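Long-range contacts in group B streptococcal R4 surface protein (Streptococcus agalactiae, PDB 6S5X), which is a wall-anchored streptococcal surface protein implicated in infection, represented here by its most N-terminal Rib domain, an immunoglobulin-like module of probably structural role: residues D6-P12 against Y65-D71; D11-Q17 against D29-N33; G55-V61 against V73-V79. One frame throughout, in Å; residues are numbered along the deposited sequence.

Interaction 1: D6-P12 against Y65-D71. With NA (sodium ion), chain C.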
loop_
_atom_site.group_PDB
_atom_site.type_symbol
_atom_site.label_atom_id
_atom_site.label_comp_id
_atom_site.label_asym_id
_atom_site.label_seq_id
_atom_site.Cartn_x
_atom_site.Cartn_y
_atom_site.Cartn_z
ATOM N N ASP A 6 -7.461 1.276 -15.870
ATOM C CA ASP A 6 -6.452 0.395 -15.287
ATOM C C ASP A 6 -6.935 -0.217 -13.976
ATOM O O ASP A 6 -6.656 -1.389 -13.685
ATOM C CB ASP A 6 -5.150 1.153 -15.032
ATOM C CG ASP A 6 -4.407 1.488 -16.304
ATOM O OD1 ASP A 6 -4.682 0.866 -17.371
ATOM O OD2 ASP A 6 -3.562 2.392 -16.234
ATOM N N ALA A 7 -7.598 0.574 -13.133
ATOM C CA ALA A 7 -8.095 0.027 -11.867
ATOM C C ALA A 7 -9.082 -1.106 -12.110
ATOM O O ALA A 7 -9.089 -2.095 -11.371
ATOM C CB ALA A 7 -8.758 1.105 -11.023
ATOM N N ASP A 8 -9.913 -0.976 -13.153
ATOM C CA ASP A 8 -10.905 -1.991 -13.488
ATOM C C ASP A 8 -10.245 -3.317 -13.822
ATOM O O ASP A 8 -10.877 -4.374 -13.727
ATOM C CB ASP A 8 -11.742 -1.562 -14.727
ATOM C CG ASP A 8 -12.780 -0.463 -14.445
ATOM O OD1 ASP A 8 -13.152 -0.309 -13.257
ATOM O OD2 ASP A 8 -13.248 0.206 -15.438
ATOM N N LYS A 9 -9.030 -3.265 -14.341
ATOM C CA LYS A 9 -8.318 -4.414 -14.868
ATOM C C LYS A 9 -7.211 -4.929 -13.960
ATOM O O LYS A 9 -6.405 -5.742 -14.415
ATOM C CB LYS A 9 -7.718 -4.046 -16.230
ATOM C CG LYS A 9 -8.745 -3.827 -17.331
ATOM C CD LYS A 9 -8.203 -2.830 -18.352
ATOM C CE LYS A 9 -9.260 -2.417 -19.359
ATOM N NZ LYS A 9 -8.679 -1.523 -20.403
ATOM N N ASN A 10 -7.075 -4.407 -12.742
ATOM C CA ASN A 10 -5.981 -4.781 -11.858
ATOM C C ASN A 10 -6.531 -4.957 -10.460
ATOM O O ASN A 10 -7.571 -4.398 -10.114
ATOM C CB ASN A 10 -4.864 -3.725 -11.855
ATOM C CG ASN A 10 -4.044 -3.763 -13.116
ATOM O OD1 ASN A 10 -3.117 -4.576 -13.232
ATOM N ND2 ASN A 10 -4.431 -2.960 -14.111
ATOM N N ASP A 11 -5.820 -5.744 -9.650
ATOM C CA ASP A 11 -6.268 -6.058 -8.296
ATOM C C ASP A 11 -5.064 -6.103 -7.356
ATOM O O ASP A 11 -4.479 -7.159 -7.113
ATOM C CB ASP A 11 -7.061 -7.369 -8.282
ATOM C CG ASP A 11 -7.890 -7.547 -6.999
ATOM O OD1 ASP A 11 -8.222 -6.548 -6.318
ATOM O OD2 ASP A 11 -8.205 -8.699 -6.666
ATOM N N PRO A 12 -4.650 -4.968 -6.833
ATOM C CA PRO A 12 -3.516 -4.991 -5.897
ATOM C C PRO A 12 -3.888 -5.729 -4.625
ATOM O O PRO A 12 -5.012 -5.616 -4.127
ATOM C CB PRO A 12 -3.237 -3.515 -5.619
ATOM C CG PRO A 12 -4.386 -2.763 -6.137
ATOM C CD PRO A 12 -5.167 -3.606 -7.077
ATOM N N TYR A 65 -2.878 4.446 -10.784
ATOM C CA TYR A 65 -2.480 3.950 -12.091
ATOM C C TYR A 65 -2.177 5.113 -13.043
ATOM O O TYR A 65 -2.602 6.253 -12.819
ATOM C CB TYR A 65 -3.596 3.065 -12.670
ATOM C CG TYR A 65 -3.893 1.869 -11.795
ATOM C CD1 TYR A 65 -3.029 0.780 -11.763
ATOM C CD2 TYR A 65 -5.004 1.841 -10.961
ATOM C CE1 TYR A 65 -3.283 -0.305 -10.930
ATOM C CE2 TYR A 65 -5.263 0.782 -10.153
ATOM C CZ TYR A 65 -4.401 -0.303 -10.128
ATOM O OH TYR A 65 -4.677 -1.362 -9.285
ATOM N N PRO A 66 -1.461 4.837 -14.139
ATOM C CA PRO A 66 -1.062 5.920 -15.058
ATOM C C PRO A 66 -2.219 6.659 -15.692
ATOM O O PRO A 66 -2.041 7.813 -16.105
ATOM C CB PRO A 66 -0.229 5.188 -16.132
ATOM C CG PRO A 66 0.329 4.005 -15.420
ATOM C CD PRO A 66 -0.785 3.569 -14.461
ATOM N N ASP A 67 -3.386 6.046 -15.800
ATOM C CA ASP A 67 -4.546 6.738 -16.356
ATOM C C ASP A 67 -5.317 7.541 -15.321
ATOM O O ASP A 67 -6.330 8.167 -15.664
ATOM C CB ASP A 67 -5.482 5.748 -17.069
ATOM C CG ASP A 67 -6.161 4.759 -16.151
ATOM O OD1 ASP A 67 -5.988 4.828 -14.921
ATOM O OD2 ASP A 67 -6.889 3.878 -16.686
ATOM N N GLY A 68 -4.846 7.562 -14.080
ATOM C CA GLY A 68 -5.479 8.337 -13.035
ATOM C C GLY A 68 -6.451 7.572 -12.164
ATOM O O GLY A 68 -6.787 8.059 -11.070
ATOM N N SER A 69 -6.877 6.386 -12.583
ATOM C CA SER A 69 -7.725 5.574 -11.739
ATOM C C SER A 69 -6.911 5.065 -10.548
ATOM O O SER A 69 -5.682 5.075 -10.559
ATOM C CB SER A 69 -8.326 4.416 -12.521
ATOM O OG SER A 69 -7.349 3.542 -13.051
ATOM N N LYS A 70 -7.627 4.667 -9.504
ATOM C CA LYS A 70 -6.998 4.301 -8.240
ATOM C C LYS A 70 -7.684 3.084 -7.633
ATOM O O LYS A 70 -8.867 2.815 -7.878
ATOM C CB LYS A 70 -7.022 5.464 -7.218
ATOM C CG LYS A 70 -6.399 6.774 -7.686
ATOM C CD LYS A 70 -6.436 7.885 -6.607
ATOM C CE LYS A 70 -6.108 9.255 -7.222
ATOM N NZ LYS A 70 -5.502 10.262 -6.304
ATOM N N ASP A 71 -6.899 2.328 -6.859
ATOM C CA ASP A 71 -7.376 1.281 -5.961
ATOM C C ASP A 71 -6.818 1.597 -4.581
ATOM O O ASP A 71 -5.778 2.242 -4.447
ATOM C CB ASP A 71 -6.899 -0.123 -6.397
ATOM C CG ASP A 71 -7.774 -0.756 -7.510
ATOM O OD1 ASP A 71 -9.008 -0.713 -7.357
ATOM O OD2 ASP A 71 -7.243 -1.355 -8.494
HETATM NA NA NA C . -8.947 -2.811 -9.131
HETATM O O HOH W 1 -9.422 -4.207 -7.335
HETATM O O HOH W 2 -11.186 -2.168 -9.306
#

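Interaction 2: D11-Q17 against D29-N33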
loop_
_atom_site.group_PDB
_atom_site.type_symbol
_atom_site.label_atom_id
_atom_site.label_comp_id
_atom_site.label_asym_id
_atom_site.label_seq_id
_atom_site.Cartn_x
_atom_site.Cartn_y
_atom_site.Cartn_z
ATOM N N ASP A 11 -5.820 -5.744 -9.650
ATOM C CA ASP A 11 -6.268 -6.058 -8.296
ATOM C C ASP A 11 -5.064 -6.103 -7.356
ATOM O O ASP A 11 -4.479 -7.159 -7.113
ATOM C CB ASP A 11 -7.061 -7.369 -8.282
ATOM C CG ASP A 11 -7.890 -7.547 -6.999
ATOM O OD1 ASP A 11 -8.222 -6.548 -6.318
ATOM O OD2 ASP A 11 -8.205 -8.699 -6.666
ATOM N N PRO A 12 -4.650 -4.968 -6.833
ATOM C CA PRO A 12 -3.516 -4.991 -5.897
ATOM C C PRO A 12 -3.888 -5.729 -4.625
ATOM O O PRO A 12 -5.012 -5.616 -4.127
ATOM C CB PRO A 12 -3.237 -3.515 -5.619
ATOM C CG PRO A 12 -4.386 -2.763 -6.137
ATOM C CD PRO A 12 -5.167 -3.606 -7.077
ATOM N N ALA A 13 -2.939 -6.500 -4.104
ATOM C CA ALA A 13 -3.152 -7.300 -2.909
ATOM C C ALA A 13 -2.349 -6.727 -1.758
ATOM O O ALA A 13 -1.149 -6.502 -1.892
ATOM C CB ALA A 13 -2.762 -8.758 -3.117
ATOM N N GLY A 14 -3.021 -6.468 -0.652
ATOM C CA GLY A 14 -2.334 -5.999 0.537
ATOM C C GLY A 14 -1.443 -7.058 1.153
ATOM O O GLY A 14 -1.710 -8.263 1.081
ATOM N N LYS A 15 -0.376 -6.575 1.795
ATOM C CA LYS A 15 0.601 -7.388 2.506
ATOM C C LYS A 15 0.918 -6.712 3.833
ATOM O O LYS A 15 1.223 -5.515 3.873
ATOM C CB LYS A 15 1.873 -7.508 1.643
ATOM C CG LYS A 15 2.882 -8.520 1.989
ATOM C CD LYS A 15 4.100 -8.276 1.112
ATOM C CE LYS A 15 4.920 -9.527 0.899
ATOM N NZ LYS A 15 6.345 -9.298 1.246
ATOM N N ASP A 16 0.843 -7.484 4.907
ATOM C CA ASP A 16 1.255 -7.012 6.221
ATOM C C ASP A 16 2.776 -6.923 6.252
ATOM O O ASP A 16 3.486 -7.706 5.611
ATOM C CB ASP A 16 0.705 -7.961 7.296
ATOM C CG ASP A 16 -0.834 -7.933 7.370
ATOM O OD1 ASP A 16 -1.445 -7.068 6.675
ATOM O OD2 ASP A 16 -1.429 -8.765 8.099
ATOM N N GLN A 17 3.277 -5.936 6.962
ATOM C CA GLN A 17 4.707 -5.842 7.188
ATOM C C GLN A 17 4.940 -5.544 8.656
ATOM O O GLN A 17 4.041 -5.100 9.377
ATOM C CB GLN A 17 5.378 -4.806 6.243
ATOM C CG GLN A 17 4.932 -3.369 6.313
ATOM C CD GLN A 17 5.863 -2.434 5.489
ATOM O OE1 GLN A 17 7.078 -2.397 5.687
ATOM N NE2 GLN A 17 5.276 -1.700 4.564
ATOM N N ASP A 29 6.247 -2.006 0.331
ATOM C CA ASP A 29 6.416 -3.246 1.078
ATOM C C ASP A 29 5.096 -3.752 1.655
ATOM O O ASP A 29 5.078 -4.797 2.316
ATOM C CB ASP A 29 7.470 -3.002 2.175
ATOM C CG ASP A 29 8.897 -2.831 1.601
ATOM O OD1 ASP A 29 9.197 -3.395 0.515
ATOM O OD2 ASP A 29 9.721 -2.118 2.217
ATOM N N SER A 30 4.011 -3.005 1.461
ATOM C CA SER A 30 2.658 -3.389 1.837
ATOM C C SER A 30 1.821 -3.865 0.650
ATOM O O SER A 30 0.609 -4.022 0.790
ATOM C CB SER A 30 1.960 -2.213 2.519
ATOM O OG SER A 30 2.497 -1.985 3.819
ATOM N N ILE A 31 2.432 -4.046 -0.519
ATOM C CA ILE A 31 1.747 -4.544 -1.705
ATOM C C ILE A 31 2.428 -5.825 -2.137
ATOM O O ILE A 31 3.654 -5.861 -2.260
ATOM C CB ILE A 31 1.754 -3.511 -2.847
ATOM C CG1 ILE A 31 0.989 -2.281 -2.389
ATOM C CG2 ILE A 31 1.148 -4.142 -4.106
ATOM C CD1 ILE A 31 -0.465 -2.568 -2.127
ATOM N N GLY A 32 1.642 -6.884 -2.361
ATOM C CA GLY A 32 2.232 -8.175 -2.647
ATOM C C GLY A 32 2.448 -8.480 -4.116
ATOM O O GLY A 32 3.081 -9.485 -4.454
ATOM N N ASN A 33 1.915 -7.667 -5.017
ATOM C CA ASN A 33 1.993 -7.974 -6.448
ATOM C C ASN A 33 2.297 -6.731 -7.270
ATOM O O ASN A 33 1.760 -6.535 -8.368
ATOM C CB ASN A 33 0.700 -8.632 -6.937
ATOM C CG ASN A 33 -0.536 -7.771 -6.721
ATOM O OD1 ASN A 33 -0.596 -6.934 -5.815
ATOM N ND2 ASN A 33 -1.560 -8.006 -7.560
HETATM O O HOH W 3 1.410 -3.633 5.542
HETATM O O HOH W 4 6.902 -6.620 2.991
HETATM O O HOH W 5 8.941 -0.869 4.543
#

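Interaction 3: G55-V61 against V73-V79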
loop_
_atom_site.group_PDB
_atom_site.type_symbol
_atom_site.label_atom_id
_atom_site.label_comp_id
_atom_site.label_asym_id
_atom_site.label_seq_id
_atom_site.Cartn_x
_atom_site.Cartn_y
_atom_site.Cartn_z
ATOM N N GLY A 55 2.614 -1.901 18.291
ATOM C CA GLY A 55 1.209 -2.204 18.088
ATOM C C GLY A 55 0.919 -2.521 16.640
ATOM O O GLY A 55 1.762 -2.352 15.758
ATOM N N ASP A 56 -0.311 -2.988 16.406
ATOM C CA ASP A 56 -0.831 -3.225 15.060
ATOM C C ASP A 56 -1.445 -1.925 14.548
ATOM O O ASP A 56 -2.461 -1.461 15.063
ATOM C CB ASP A 56 -1.865 -4.349 15.069
ATOM C CG ASP A 56 -1.245 -5.739 15.211
ATOM O OD1 ASP A 56 -0.012 -5.884 15.054
ATOM O OD2 ASP A 56 -1.999 -6.689 15.511
ATOM N N LYS A 57 -0.819 -1.321 13.547
ATOM C CA LYS A 57 -1.275 -0.043 13.050
ATOM C C LYS A 57 -2.037 -0.262 11.754
ATOM O O LYS A 57 -1.428 -0.697 10.767
ATOM C CB LYS A 57 -0.083 0.884 12.798
ATOM C CG LYS A 57 0.970 0.925 13.914
ATOM C CD LYS A 57 0.419 1.395 15.211
ATOM C CE LYS A 57 1.543 1.369 16.264
ATOM N NZ LYS A 57 1.326 2.224 17.436
ATOM N N PRO A 58 -3.329 0.057 11.675
ATOM C CA PRO A 58 -4.011 -0.031 10.383
ATOM C C PRO A 58 -3.565 1.096 9.488
ATOM O O PRO A 58 -3.314 2.216 9.950
ATOM C CB PRO A 58 -5.492 0.089 10.736
ATOM C CG PRO A 58 -5.503 0.861 12.035
ATOM C CD PRO A 58 -4.240 0.476 12.758
ATOM N N ALA A 59 -3.461 0.786 8.196
ATOM C CA ALA A 59 -3.016 1.745 7.207
ATOM C C ALA A 59 -3.742 1.463 5.907
ATOM O O ALA A 59 -4.309 0.385 5.719
ATOM C CB ALA A 59 -1.507 1.674 7.003
ATOM N N LYS A 60 -3.708 2.437 4.998
ATOM C CA LYS A 60 -4.295 2.262 3.674
ATOM C C LYS A 60 -3.251 2.613 2.629
ATOM O O LYS A 60 -2.600 3.661 2.733
ATOM C CB LYS A 60 -5.544 3.136 3.493
ATOM C CG LYS A 60 -6.714 2.804 4.418
ATOM C CD LYS A 60 -7.908 3.703 4.116
ATOM C CE LYS A 60 -8.468 3.471 2.715
ATOM N NZ LYS A 60 -9.001 2.083 2.537
ATOM N N VAL A 61 -3.064 1.741 1.641
ATOM C CA VAL A 61 -2.183 2.034 0.513
ATOM C C VAL A 61 -3.059 2.477 -0.658
ATOM O O VAL A 61 -4.003 1.776 -1.043
ATOM C CB VAL A 61 -1.312 0.830 0.133
ATOM C CG1 VAL A 61 -0.458 1.159 -1.057
ATOM C CG2 VAL A 61 -0.437 0.405 1.300
ATOM N N VAL A 73 -5.982 -0.374 -0.733
ATOM C CA VAL A 73 -5.819 -1.642 -0.050
ATOM C C VAL A 73 -5.695 -1.334 1.431
ATOM O O VAL A 73 -4.967 -0.407 1.805
ATOM C CB VAL A 73 -4.576 -2.393 -0.564
ATOM C CG1 VAL A 73 -4.465 -3.746 0.063
ATOM C CG2 VAL A 73 -4.624 -2.476 -2.118
ATOM N N ASP A 74 -6.466 -2.043 2.254
ATOM C CA ASP A 74 -6.340 -1.951 3.703
ATOM C C ASP A 74 -5.252 -2.913 4.163
ATOM O O ASP A 74 -5.300 -4.105 3.840
ATOM C CB ASP A 74 -7.662 -2.301 4.397
ATOM C CG ASP A 74 -8.742 -1.258 4.167
ATOM O OD1 ASP A 74 -8.435 -0.052 4.260
ATOM O OD2 ASP A 74 -9.886 -1.649 3.858
ATOM N N VAL A 75 -4.296 -2.425 4.950
ATOM C CA VAL A 75 -3.216 -3.268 5.453
ATOM C C VAL A 75 -2.962 -2.971 6.928
ATOM O O VAL A 75 -3.536 -2.063 7.521
ATOM C CB VAL A 75 -1.897 -3.092 4.662
ATOM C CG1 VAL A 75 -2.135 -3.320 3.177
ATOM C CG2 VAL A 75 -1.311 -1.729 4.891
ATOM N N THR A 76 -2.083 -3.773 7.507
ATOM C CA THR A 76 -1.632 -3.626 8.881
ATOM C C THR A 76 -0.117 -3.489 8.878
ATOM O O THR A 76 0.574 -4.282 8.240
ATOM C CB THR A 76 -2.010 -4.845 9.725
ATOM O OG1 THR A 76 -3.429 -5.009 9.749
ATOM C CG2 THR A 76 -1.509 -4.644 11.146
ATOM N N VAL A 77 0.400 -2.499 9.597
ATOM C CA VAL A 77 1.829 -2.416 9.852
ATOM C C VAL A 77 2.047 -2.779 11.308
ATOM O O VAL A 77 1.603 -2.048 12.203
ATOM C CB VAL A 77 2.387 -1.030 9.543
ATOM C CG1 VAL A 77 3.843 -0.973 9.905
ATOM C CG2 VAL A 77 2.233 -0.728 8.056
ATOM N N LYS A 78 2.727 -3.898 11.557
ATOM C CA LYS A 78 2.993 -4.332 12.925
ATOM C C LYS A 78 4.302 -3.703 13.387
ATOM O O LYS A 78 5.334 -3.856 12.726
ATOM C CB LYS A 78 3.055 -5.854 13.021
ATOM C CG LYS A 78 3.272 -6.371 14.461
ATOM C CD LYS A 78 3.384 -7.900 14.528
ATOM C CE LYS A 78 3.605 -8.366 15.963
ATOM N NZ LYS A 78 3.820 -9.839 16.061
ATOM N N VAL A 79 4.245 -2.943 14.476
ATOM C CA VAL A 79 5.418 -2.280 15.043
ATOM C C VAL A 79 5.805 -3.026 16.305
ATOM O O VAL A 79 4.963 -3.253 17.182
ATOM C CB VAL A 79 5.157 -0.797 15.349
ATOM C CG1 VAL A 79 6.440 -0.142 15.844
ATOM C CG2 VAL A 79 4.613 -0.110 14.097
HETATM O O HOH W 6 -6.841 0.597 6.986
#

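Interaction 1: D6-P12 against Y65-D71
Asp71 reaches across to the loop 6-12 through a sodium ion, and this metal site, together with the side chains of Asp67 and Ser69 on and just after a type I beta turn from Tyr65 to Gly68, ties the N-terminal loop of the Rib domain to the tip of its 55-64/70-80 hairpin. The carboxylate of Asp71 takes the ion with both oxygens but unevenly, OD2 at 2.3 Å from the sodium and OD1 at 2.8 Å. The carbonyl oxygens of Ala7 and Asn10 supply two more ligands from the facing loop, and two waters complete a shell of six; one of these waters also donates to Asp11 OD1.

Behind the metal, Tyr65 helps to hold the Asp71 carboxylate: the phenol donates to OD2 of Asp71 on that oxygen's anti lone pair (Tyr65 OH to Asp71 OD2, 2.7 Å), and the carboxyl carbon CG of Asp71 lies at the edge of the ring, in its plane. The backbone carbon of Asp6 lies over one face of the same ring, while Pro12 CD packs 3.2 Å from Tyr65 OH. With CG anti to its carbonyl carbon (chi1 -74°), Asn10 turns its amide back toward its own loop and gives ND2 to Asp6 O, a nearly straight bond of 2.8 Å; Lys9 N reaches that oxygen from the opposite face of the carbonyl plane, and the two bonds fold the loop back on Asp6, just before the ligand residue Ala7.

Farther out, Asp6 N donates to Asp67 OD2 at 2.8 Å, and Ala7 N to Ser69 OG at 3.0 Å. Asp67 OD1 in turn accepts from Ser69 N, closing an Asx turn, and accepts a hydrogen bond from Ser69 OG on its syn lone pair at 2.6 Å.

Interaction 2: D11-Q17 against D29-N33
Gly14 and Ile31 face each other in a single backbone bridge, with their CA atoms 4.9 Å apart. On one side of it Gly32 N donates to Ala13 O at 2.9 Å, an approach close to the carbonyl axis; on the other, Lys15 N meets Ser30 O at 2.9 Å from well above the carbonyl plane, 61° out of it. The bridge stays single and does not extend into a run of paired strands. CA-H...O contacts, such as that from Ser30 CA to Lys15 O, add to the join.

Asn33 extends the pairing with its side chain. Its amide imitates a peptide group: OD1 accepts from Ala13 N at 2.9 Å, while ND2 donates to Asp11 O at 3.1 Å. Both bonds depend on CG sitting between the backbone N and carbonyl carbon of Asn33 (chi1 59°).

In the Rib domain, an immunoglobulin-like fold, this joins the approach to edge strand 17-20 to the loop leading toward strand 42-45. Pro12, Ser30 and Ile31 pack inward on strand 55-64.

At the Gln17 end, the extended side chain passes CB of Asp29 and delivers NE2 to Ser30 OG, 2.9 Å away and in the amide plane; NE2 also bonds to Lys26 O. A water bridges Ser30 OG to Lys15 O, and another links Gln17 OE1 with Asp29 OD2.

Interaction 3: G55-V61 against V73-V79
Val61, Ala59 and Val75 meet on the inward face of an antiparallel beta hairpin formed by strands 55-64 and 70-80, whose segments 55-61 and 73-79 run at 150° to each other. Hydrogen-bonded pairs recur at Gly55-Val79, Lys57-Val77, Ala59-Val75 and Val61-Val73, each with both N-H...O bonds made at 2.8 to 2.9 Å. The side chains of these pairs, Gly55 having none, share this packed face. In Val75, chi1 of -55° sets CG1 anti to the carbonyl carbon and puts CG2 between N and C, the branch that reaches Ala59 CB at 4.0 Å and Val61 CG2 at 4.3 Å. Farther along, Lys57 lends its aliphatic stem to the same face, with CG at 3.8 Å and, past the bend at chi2, CE beside Val79 CG2; NZ goes on to Thr53 O.

The reverse face, bearing Asp56, Pro58, Lys60, Asp74, Thr76 and Lys78, is more polar and more open to solvent. Lys60 and Asp74 lie side by side and point the same way; two successive bends at the end of the lysine curl NZ back onto Asp74 OD1, a salt bridge of 2.8 Å made on the syn side but 33° out of the carboxylate plane. That carboxylate oxygen also receives a long bond from a water that donates more closely to Ala59 O. Asp56 and Lys78 are looser: Asp56 OD1 touches the lysine stem at CG, 3.4 Å away, but the extended chain leaves NZ 5.6 Å from OD1.

Edge strands flank the hairpin on both sides. Strand 17-20 runs parallel to 70-80 and packs Val19 against Val77 and Val79, while antiparallel strand 42-45 brings Phe45 onto Ala59 and Val61.

Overall arrangement
Strand 70-80 connects interactions 1 and 3: Asp71 binds sodium at its start, and residues 73-79 pair in the hairpin beyond, the two contact centres being about 21 Å apart. Interaction 2 lies off the line joining them, its centre about 15 Å from that of interaction 1 and 11 Å from that of interaction 3. It shares Asp11 and Pro12 with interaction 1, just after the metal ligand Asn10, so one continuous run passes from the ion to the bridged loops. Gln17 O then lies 2.8 Å from Lys78 N, a probable hydrogen bond that joins this run to the hairpin, while the side chain of Val73 is about 8 Å from the sodium.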